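Side-chain contacts in transcriptional regulator, GntR family (PDB 3IHU), which probably binds DNA through a winged helix-turn-helix domain and regulates transcription, as GntR-family proteins carrying an all-helical FCD domain do: residues A[23-26]-A[27-31]; A[38-42]-A[43-47]; A[187-190]-A[191-195]; A[210-213]-A[214-218]. All blocks are in the same frame, centred on the assembly; numbering follows the deposited sequence.

The four contacts come in series along the chain and each is local, built from neighbouring turns or from the start of a helix. Interaction 1 lies on helix 17-31 and interaction 2 joins strand 39-40 to helix 42-49; both belong to the GntR-type winged helix-turn-helix region, their centres lie about 14 Å apart, and they touch where Ile25 meets Leu40. Interactions 3 and 4 lie on the successive helices 179-195 and 198-219, with centres about 21 Å apart, in the helical FCD part. Interactions 2 and 3 are about 40 Å apart between centres, on opposite sides of the chain's centre, which reflects the division into a probable DNA-binding part and a helical part.

Interaction 1. Residues A[23-26]-A[27-31]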
loop_
_atom_site.group_PDB
_atom_site.type_symbol
_atom_site.label_atom_id
_atom_site.label_comp_id
_atom_site.label_asym_id
_atom_site.label_seq_id
_atom_site.Cartn_x
_atom_site.Cartn_y
_atom_site.Cartn_z
ATOM N N PHE A 23 -5.243 -6.094 -8.381
ATOM C CA PHE A 23 -3.937 -5.580 -8.001
ATOM C C PHE A 23 -3.377 -4.565 -8.999
ATOM O O PHE A 23 -2.672 -3.626 -8.599
ATOM C CB PHE A 23 -2.975 -6.733 -7.734
ATOM C CG PHE A 23 -3.346 -7.524 -6.511
ATOM C CD1 PHE A 23 -3.234 -6.947 -5.232
ATOM C CD2 PHE A 23 -3.812 -8.825 -6.615
ATOM C CE1 PHE A 23 -3.583 -7.672 -4.081
ATOM C CE2 PHE A 23 -4.173 -9.547 -5.474
ATOM C CZ PHE A 23 -4.053 -8.970 -4.208
ATOM N N GLY A 24 -3.701 -4.738 -10.278
ATOM C CA GLY A 24 -3.316 -3.789 -11.302
ATOM C C GLY A 24 -3.839 -2.380 -11.101
ATOM O O GLY A 24 -3.113 -1.398 -11.361
ATOM N N ILE A 25 -5.093 -2.249 -10.644
ATOM C CA ILE A 25 -5.651 -0.916 -10.448
ATOM C C ILE A 25 -5.075 -0.312 -9.165
ATOM O O ILE A 25 -4.771 0.863 -9.094
ATOM C CB ILE A 25 -7.174 -0.930 -10.455
ATOM C CG1 ILE A 25 -7.680 -1.138 -11.899
ATOM C CG2 ILE A 25 -7.720 0.362 -9.868
ATOM C CD1 ILE A 25 -9.152 -1.530 -11.965
HETATM N N MSE A 26 -4.876 -1.141 -8.169
HETATM C CA MSE A 26 -4.275 -0.660 -6.924
HETATM C C MSE A 26 -2.821 -0.252 -7.138
HETATM O O MSE A 26 -2.435 0.844 -6.740
HETATM C CB MSE A 26 -4.469 -1.679 -5.792
HETATM C CG MSE A 26 -5.653 -1.221 -4.907
HETATM SE SE MSE A 26 -6.349 -2.553 -3.779
HETATM C CE MSE A 26 -4.840 -3.784 -3.845
ATOM N N SER A 27 -2.048 -1.071 -7.830
ATOM C CA SER A 27 -0.681 -0.664 -8.140
ATOM C C SER A 27 -0.601 0.550 -9.085
ATOM O O SER A 27 0.217 1.450 -8.859
ATOM C CB SER A 27 0.139 -1.808 -8.699
ATOM O OG SER A 27 -0.493 -2.326 -9.840
ATOM N N GLY A 28 -1.448 0.577 -10.118
ATOM C CA GLY A 28 -1.541 1.723 -11.020
ATOM C C GLY A 28 -1.873 3.036 -10.322
ATOM O O GLY A 28 -1.353 4.080 -10.690
ATOM N N LEU A 29 -2.700 2.999 -9.285
ATOM C CA LEU A 29 -3.022 4.221 -8.536
ATOM C C LEU A 29 -1.754 4.749 -7.870
ATOM O O LEU A 29 -1.458 5.921 -7.939
ATOM C CB LEU A 29 -4.125 3.979 -7.484
ATOM C CG LEU A 29 -5.549 4.239 -7.974
ATOM C CD1 LEU A 29 -6.579 3.482 -7.062
ATOM C CD2 LEU A 29 -5.812 5.744 -8.071
ATOM N N GLU A 30 -0.983 3.848 -7.294
ATOM C CA GLU A 30 0.293 4.196 -6.682
ATOM C C GLU A 30 1.313 4.626 -7.708
ATOM O O GLU A 30 2.090 5.539 -7.474
ATOM C CB GLU A 30 0.855 2.991 -5.905
ATOM C CG GLU A 30 2.151 3.341 -5.157
ATOM C CD GLU A 30 2.597 2.284 -4.163
ATOM O OE1 GLU A 30 2.015 1.177 -4.142
ATOM O OE2 GLU A 30 3.567 2.577 -3.430
ATOM N N LEU A 31 1.325 3.949 -8.845
ATOM C CA LEU A 31 2.278 4.275 -9.885
ATOM C C LEU A 31 1.882 5.483 -10.712
ATOM O O LEU A 31 2.732 6.038 -11.423
ATOM C CB LEU A 31 2.493 3.079 -10.801
ATOM C CG LEU A 31 3.213 1.864 -10.194
ATOM C CD1 LEU A 31 3.401 0.735 -11.229
ATOM C CD2 LEU A 31 4.595 2.300 -9.643
#
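With chi1 at 57°, Ser27 tucks its OG between its own backbone N and carbonyl carbon, which swings the hydroxyl back over the preceding turn and onto the carbonyls of Phe23 and Gly24. OG lies 2.8 Å from Phe23 O and 3.2 Å from Gly24 O, one hydroxyl proton between two carbonyl oxygens. The backbone N-H of Ser27 bonds Phe23 O at 2.7 Å, the same oxygen that OG lies close to. Serine suits this place because its short hydroxyl can fold back on the helix it belongs to.

The next turn continues through Gly28 N to Gly24 O at 2.9 Å and through Leu29 N to Ile25 O at 3.0 Å. Glu30 N reaches Met26 O only weakly, at 3.4 Å. On the buried side the branch methyl CG2 of Ile25 approaches CD1 of Leu29 at 4.3 Å, a loose apolar contact one turn apart, while Leu29 also lays its CB and CG over the Ile25 carbonyl oxygen. These two residues suit their places by offering apolar branches to apolar surroundings: Ile25 to Phe34 and Leu63, Leu29 to Pro36, Ile68 and Ile168.

Glu30 extends its chain to salt bridges with Arg141 and Arg142 of helix 134-152, which tie its buried carboxylate to the helical part. Leu29 and the selenomethionine Met26 rest on helix 167-172, and Met26 also meets Leu63, so helix 17-31 contacts both helix 53-65 of the winged-helix region and helices 134-152 and 167-172.

Interaction 2. Residues A[38-42]-A[43-47]; sequences QRLVE and TDLVA
Val41 sits at the N-cap of helix 42-49, where the chain passes from strand to helix in the winged helix-turn-helix, and its carbonyl oxygen receives Leu45 N at 3.0 Å. Val46 N to Glu42 O follows at 2.9 Å. Ahead of the helix, Leu40 and Gln38 make backbone bonds with Ala77 and Ile79 of the neighbouring strand. Valine has no polar side-chain atom with which to cap the helix. Its own amide is served by a water, which accepts from Val41 N at 3.2 Å and donates to Asp44 OD2 at 2.9 Å; Asp44 thus reaches the N-cap amide through water, in place of the direct bond that the third residue of a capping box would make. Asp44 keeps CG beside its own backbone N (chi1 -73°), placing OD2 3.5 Å from Val41 CB.

Leu45 CD1 packs against Leu40 CB at 4.1 Å, and Leu45 continues onto Val56 and Leu60, where helix 42-49 lies on helix 53-65. Glu42 extends its carboxylate to salt bridges with Arg57 and Arg53. The acidic Glu42 and Asp44 would probably be favoured by the helix dipole, and the two arginines would be expected to offset the buried negative charge of Glu42.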
loop_
_atom_site.group_PDB
_atom_site.type_symbol
_atom_site.label_atom_id
_atom_site.label_comp_id
_atom_site.label_asym_id
_atom_site.label_seq_id
_atom_site.Cartn_x
_atom_site.Cartn_y
_atom_site.Cartn_z
ATOM N N GLN A 38 -11.142 8.750 -11.769
ATOM C CA GLN A 38 -11.158 8.216 -13.117
ATOM C C GLN A 38 -12.373 7.294 -13.357
ATOM O O GLN A 38 -12.748 6.483 -12.476
ATOM C CB GLN A 38 -9.892 7.435 -13.364
ATOM C CG GLN A 38 -9.734 7.055 -14.760
ATOM C CD GLN A 38 -8.366 6.410 -15.013
ATOM O OE1 GLN A 38 -7.525 6.349 -14.116
ATOM N NE2 GLN A 38 -8.172 5.886 -16.209
ATOM N N ARG A 39 -12.966 7.468 -14.526
ATOM C CA ARG A 39 -14.030 6.614 -15.019
ATOM C C ARG A 39 -13.489 5.375 -15.660
ATOM O O ARG A 39 -12.706 5.484 -16.590
ATOM C CB ARG A 39 -14.767 7.322 -16.119
ATOM C CG ARG A 39 -15.707 8.278 -15.591
ATOM C CD ARG A 39 -17.154 7.791 -15.669
ATOM N NE ARG A 39 -17.886 8.827 -14.957
ATOM C CZ ARG A 39 -19.044 8.675 -14.339
ATOM N NH1 ARG A 39 -19.703 7.508 -14.354
ATOM N NH2 ARG A 39 -19.533 9.728 -13.694
ATOM N N LEU A 40 -13.848 4.209 -15.148
ATOM C CA LEU A 40 -13.382 2.969 -15.726
ATOM C C LEU A 40 -14.468 2.338 -16.553
ATOM O O LEU A 40 -15.603 2.231 -16.115
ATOM C CB LEU A 40 -12.928 2.018 -14.643
ATOM C CG LEU A 40 -11.864 2.545 -13.712
ATOM C CD1 LEU A 40 -11.613 1.553 -12.553
ATOM C CD2 LEU A 40 -10.611 2.884 -14.520
ATOM N N VAL A 41 -14.115 1.938 -17.769
ATOM C CA VAL A 41 -15.013 1.325 -18.700
ATOM C C VAL A 41 -14.647 -0.180 -18.794
ATOM O O VAL A 41 -13.482 -0.514 -19.068
ATOM C CB VAL A 41 -14.879 2.023 -20.096
ATOM C CG1 VAL A 41 -15.679 1.316 -21.090
ATOM C CG2 VAL A 41 -15.348 3.513 -20.008
ATOM N N GLU A 42 -15.627 -1.073 -18.581
ATOM C CA GLU A 42 -15.403 -2.538 -18.665
ATOM C C GLU A 42 -14.545 -2.954 -19.891
ATOM O O GLU A 42 -13.559 -3.641 -19.741
ATOM C CB GLU A 42 -16.745 -3.312 -18.653
ATOM C CG GLU A 42 -16.643 -4.827 -18.894
ATOM C CD GLU A 42 -17.940 -5.603 -18.561
ATOM O OE1 GLU A 42 -18.653 -5.940 -19.526
ATOM O OE2 GLU A 42 -18.226 -5.859 -17.344
ATOM N N THR A 43 -14.906 -2.509 -21.089
ATOM C CA THR A 43 -14.187 -2.922 -22.273
ATOM C C THR A 43 -12.737 -2.385 -22.324
ATOM O O THR A 43 -11.855 -3.035 -22.885
ATOM C CB THR A 43 -14.914 -2.479 -23.555
ATOM O OG1 THR A 43 -15.103 -1.070 -23.487
ATOM C CG2 THR A 43 -16.263 -3.185 -23.740
ATOM N N ASP A 44 -12.498 -1.192 -21.775
ATOM C CA ASP A 44 -11.135 -0.674 -21.652
ATOM C C ASP A 44 -10.324 -1.555 -20.712
ATOM O O ASP A 44 -9.161 -1.868 -20.962
ATOM C CB ASP A 44 -11.155 0.754 -21.076
ATOM C CG ASP A 44 -11.645 1.777 -22.090
ATOM O OD1 ASP A 44 -11.866 1.419 -23.281
ATOM O OD2 ASP A 44 -11.835 2.921 -21.676
ATOM N N LEU A 45 -10.928 -1.982 -19.624
ATOM C CA LEU A 45 -10.211 -2.836 -18.697
ATOM C C LEU A 45 -9.930 -4.223 -19.273
ATOM O O LEU A 45 -8.873 -4.790 -18.987
ATOM C CB LEU A 45 -10.977 -2.976 -17.401
ATOM C CG LEU A 45 -11.084 -1.648 -16.657
ATOM C CD1 LEU A 45 -11.934 -1.862 -15.375
ATOM C CD2 LEU A 45 -9.693 -1.130 -16.323
ATOM N N VAL A 46 -10.881 -4.782 -20.027
ATOM C CA VAL A 46 -10.671 -6.057 -20.724
ATOM C C VAL A 46 -9.440 -5.964 -21.631
ATOM O O VAL A 46 -8.572 -6.851 -21.610
ATOM C CB VAL A 46 -11.914 -6.482 -21.517
ATOM C CG1 VAL A 46 -11.590 -7.670 -22.599
ATOM C CG2 VAL A 46 -13.071 -6.880 -20.571
ATOM N N ALA A 47 -9.364 -4.904 -22.434
ATOM C CA ALA A 47 -8.257 -4.756 -23.418
ATOM C C ALA A 47 -6.952 -4.446 -22.653
ATOM O O ALA A 47 -5.901 -4.953 -22.957
ATOM C CB ALA A 47 -8.586 -3.629 -24.403
HETATM O O HOH W 1 -11.230 2.923 -18.833
#

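Interaction 3. Residues A[187-190]-A[191-195]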
loop_
_atom_site.group_PDB
_atom_site.type_symbol
_atom_site.label_atom_id
_atom_site.label_comp_id
_atom_site.label_asym_id
_atom_site.label_seq_id
_atom_site.Cartn_x
_atom_site.Cartn_y
_atom_site.Cartn_z
ATOM N N ARG A 187 13.056 2.752 6.918
ATOM C CA ARG A 187 14.280 2.356 7.545
ATOM C C ARG A 187 14.107 2.174 9.042
ATOM O O ARG A 187 14.630 1.215 9.565
ATOM C CB ARG A 187 15.383 3.352 7.251
ATOM C CG ARG A 187 15.749 3.320 5.806
ATOM C CD ARG A 187 16.677 4.480 5.456
ATOM N NE ARG A 187 18.017 4.041 5.692
ATOM C CZ ARG A 187 19.092 4.556 5.120
ATOM N NH1 ARG A 187 18.995 5.587 4.260
ATOM N NH2 ARG A 187 20.264 4.015 5.420
ATOM N N ARG A 188 13.396 3.079 9.722
ATOM C CA ARG A 188 13.190 2.923 11.172
ATOM C C ARG A 188 12.336 1.667 11.476
ATOM O O ARG A 188 12.592 0.960 12.470
ATOM C CB ARG A 188 12.551 4.184 11.815
ATOM C CG ARG A 188 13.468 5.427 11.781
ATOM C CD ARG A 188 12.729 6.804 11.917
ATOM N NE ARG A 188 13.691 7.873 12.154
ATOM C CZ ARG A 188 14.172 8.230 13.356
ATOM N NH1 ARG A 188 13.741 7.664 14.478
ATOM N NH2 ARG A 188 15.089 9.195 13.437
ATOM N N ILE A 189 11.318 1.408 10.636
ATOM C CA ILE A 189 10.507 0.211 10.804
ATOM C C ILE A 189 11.411 -1.039 10.736
ATOM O O ILE A 189 11.364 -1.865 11.621
ATOM C CB ILE A 189 9.348 0.079 9.781
ATOM C CG1 ILE A 189 8.270 1.134 10.028
ATOM C CG2 ILE A 189 8.761 -1.360 9.842
ATOM C CD1 ILE A 189 7.286 1.353 8.879
ATOM N N ALA A 190 12.200 -1.156 9.671
ATOM C CA ALA A 190 13.085 -2.303 9.480
ATOM C C ALA A 190 14.005 -2.481 10.679
ATOM O O ALA A 190 14.070 -3.560 11.240
ATOM C CB ALA A 190 13.893 -2.158 8.244
ATOM N N THR A 191 14.690 -1.408 11.051
ATOM C CA THR A 191 15.590 -1.453 12.189
ATOM C C THR A 191 14.868 -1.913 13.489
ATOM O O THR A 191 15.386 -2.770 14.214
ATOM C CB THR A 191 16.317 -0.131 12.335
ATOM O OG1 THR A 191 17.129 0.082 11.146
ATOM C CG2 THR A 191 17.234 -0.131 13.595
ATOM N N ALA A 192 13.631 -1.454 13.714
ATOM C CA ALA A 192 12.888 -1.830 14.920
ATOM C C ALA A 192 12.420 -3.304 14.834
ATOM O O ALA A 192 12.519 -4.103 15.796
ATOM C CB ALA A 192 11.700 -0.865 15.149
ATOM N N VAL A 193 11.973 -3.697 13.650
ATOM C CA VAL A 193 11.518 -5.055 13.457
ATOM C C VAL A 193 12.646 -6.033 13.694
ATOM O O VAL A 193 12.485 -7.005 14.454
ATOM C CB VAL A 193 10.893 -5.244 12.078
ATOM C CG1 VAL A 193 10.700 -6.714 11.803
ATOM C CG2 VAL A 193 9.519 -4.456 12.036
ATOM N N LEU A 194 13.785 -5.758 13.046
ATOM C CA LEU A 194 14.929 -6.656 13.124
ATOM C C LEU A 194 15.493 -6.787 14.516
ATOM O O LEU A 194 16.093 -7.767 14.789
ATOM C CB LEU A 194 16.021 -6.227 12.141
ATOM C CG LEU A 194 15.538 -6.403 10.721
ATOM C CD1 LEU A 194 16.614 -5.974 9.727
ATOM C CD2 LEU A 194 15.121 -7.855 10.554
ATOM N N ALA A 195 15.291 -5.792 15.368
ATOM C CA ALA A 195 15.708 -5.837 16.766
ATOM C C ALA A 195 14.761 -6.697 17.652
ATOM O O ALA A 195 15.079 -6.991 18.791
ATOM C CB ALA A 195 15.758 -4.391 17.340
#
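Val193 lays its CG2 against CG2 of Ile189, one turn earlier in helix 179-195, at 3.9 Å, the two side chains lying side by side and pointing the same way. The torsions explain the meeting: Ile189 CG2 lies opposite its backbone N, whereas Val193 carries CG2 on the side of its own N (chi1 168° for CG1), which brings the two methyls alongside one another. The same Val193 methyl lies only 3.2 Å from Ile189 O, closely overlying the carbonyl that its N-H also uses. Beta-branched residues suit this face because their branches fill both directions from CB, against Ala102 of helix 84-105 and Leu148 of helix 134-152.

The backbone runs in regular helical order. Val193 N binds Ile189 O at 2.8 Å, Leu194 N binds Ala190 O at 2.9 Å, and Thr191 N meets Arg187 O at 3.0 Å. Leu194 leans its CG over the same Ala190 oxygen, at 3.2 Å, and its end reaches Leu118 of helix 112-130. Small alanines let other helices come close: Ala190 touches Val122 and Phe144, and Ala192 meets Ala204 of helix 198-219. Helix 179-195 is thus packed into the helical bundle of the FCD domain, against helices 84-105, 112-130, 134-152 and 198-219.

Arg187 and Arg188 stand at the surface, where Arg188 pairs through NE with Asp184, one turn earlier and outside this contact. Chemically the helix is divided: arginines occupy an outer face, while the cohesion of the apolar face is dispersive, its backbone N-H and C=O groups being paired within the helix.

Interaction 4. Residues A[210-213]-A[214-218]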
loop_
_atom_site.group_PDB
_atom_site.type_symbol
_atom_site.label_atom_id
_atom_site.label_comp_id
_atom_site.label_asym_id
_atom_site.label_seq_id
_atom_site.Cartn_x
_atom_site.Cartn_y
_atom_site.Cartn_z
ATOM N N LYS A 210 1.649 8.360 11.234
ATOM C CA LYS A 210 1.599 9.675 11.877
ATOM C C LYS A 210 2.326 10.753 11.056
ATOM O O LYS A 210 1.855 11.888 10.933
ATOM C CB LYS A 210 2.232 9.588 13.276
ATOM C CG LYS A 210 1.495 8.812 14.337
ATOM C CD LYS A 210 2.359 8.871 15.655
ATOM C CE LYS A 210 1.895 7.890 16.668
ATOM N NZ LYS A 210 0.534 8.272 17.018
ATOM N N ASN A 211 3.457 10.394 10.457
ATOM C CA ASN A 211 4.190 11.348 9.581
ATOM C C ASN A 211 3.452 11.669 8.337
ATOM O O ASN A 211 3.393 12.834 7.963
ATOM C CB ASN A 211 5.600 10.843 9.198
ATOM C CG ASN A 211 6.552 10.847 10.371
ATOM O OD1 ASN A 211 6.310 11.526 11.365
ATOM N ND2 ASN A 211 7.642 10.079 10.272
ATOM N N VAL A 212 2.861 10.653 7.691
ATOM C CA VAL A 212 2.009 10.894 6.549
ATOM C C VAL A 212 0.822 11.836 6.902
ATOM O O VAL A 212 0.584 12.816 6.205
ATOM C CB VAL A 212 1.538 9.575 5.909
ATOM C CG1 VAL A 212 0.553 9.820 4.783
ATOM C CG2 VAL A 212 2.754 8.746 5.470
ATOM N N ARG A 213 0.130 11.572 8.006
ATOM C CA ARG A 213 -0.982 12.427 8.446
ATOM C C ARG A 213 -0.519 13.877 8.670
ATOM O O ARG A 213 -1.122 14.805 8.162
ATOM C CB ARG A 213 -1.597 11.913 9.748
ATOM C CG ARG A 213 -2.813 12.771 10.226
ATOM C CD ARG A 213 -3.212 12.461 11.648
ATOM N NE ARG A 213 -3.725 11.121 11.671
ATOM C CZ ARG A 213 -3.115 10.035 12.147
ATOM N NH1 ARG A 213 -1.918 10.095 12.742
ATOM N NH2 ARG A 213 -3.730 8.840 12.026
ATOM N N GLY A 214 0.555 14.048 9.414
ATOM C CA GLY A 214 1.198 15.341 9.585
ATOM C C GLY A 214 1.489 16.069 8.287
ATOM O O GLY A 214 1.147 17.236 8.148
ATOM N N ALA A 215 2.048 15.383 7.297
ATOM C CA ALA A 215 2.354 16.056 6.045
ATOM C C ALA A 215 1.071 16.532 5.357
ATOM O O ALA A 215 1.022 17.628 4.777
ATOM C CB ALA A 215 3.164 15.119 5.089
ATOM N N ILE A 216 0.044 15.688 5.368
ATOM C CA ILE A 216 -1.217 16.030 4.694
ATOM C C ILE A 216 -1.845 17.212 5.396
ATOM O O ILE A 216 -2.261 18.164 4.736
ATOM C CB ILE A 216 -2.197 14.822 4.626
ATOM C CG1 ILE A 216 -1.647 13.789 3.653
ATOM C CG2 ILE A 216 -3.597 15.274 4.220
ATOM C CD1 ILE A 216 -2.263 12.427 3.670
ATOM N N LEU A 217 -1.880 17.184 6.726
ATOM C CA LEU A 217 -2.518 18.252 7.460
ATOM C C LEU A 217 -1.751 19.561 7.283
ATOM O O LEU A 217 -2.357 20.628 7.199
ATOM C CB LEU A 217 -2.666 17.917 8.941
ATOM C CG LEU A 217 -3.757 16.884 9.279
ATOM C CD1 LEU A 217 -3.759 16.625 10.813
ATOM C CD2 LEU A 217 -5.131 17.359 8.777
ATOM N N ASP A 218 -0.426 19.482 7.205
ATOM C CA ASP A 218 0.417 20.681 7.014
ATOM C C ASP A 218 0.102 21.456 5.751
ATOM O O ASP A 218 0.104 22.668 5.767
ATOM C CB ASP A 218 1.902 20.302 7.043
ATOM C CG ASP A 218 2.398 20.058 8.461
ATOM O OD1 ASP A 218 1.593 20.178 9.401
ATOM O OD2 ASP A 218 3.580 19.729 8.652
#
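Helix 198-219, the last helix of the chain, carries this contact near its C-terminal end, where i to i+4 spacing gives one buried pair and one nearer the surface. Val212 CG1 packs on Ile216 CD1 at 4.0 Å, the two side chains lying alongside each other; Ile216 also brings CG1 to 3.5 Å from Val212 O. Next to them Arg213 and Leu217 form a second such pair, with the aliphatic CG of Arg213 4.0 Å from Leu217 CD1. Arg213 sends CG away from its backbone N (chi1 -178°), which lays its methylenes beside Leu217, and the bend at chi3 turns the guanidinium back so that Lys210 CG lies at its edge, in plane. Arginine suits a boundary position, being apolar along its methylenes and charged at its end.

The backbone bonds are regular, from Gly214 N to Lys210 O at 2.9 Å through Leu217 N to Arg213 O at 2.9 Å.

Lys210 and Arg213 both make salt bridges to Glu95 of helix 84-105, while Asn211 donates to Asp185. Leu88 and Leu91 of helix 84-105 pack on Arg213, and Val212 also meets Met181 of helix 179-195, so this terminal helix lies against both helices.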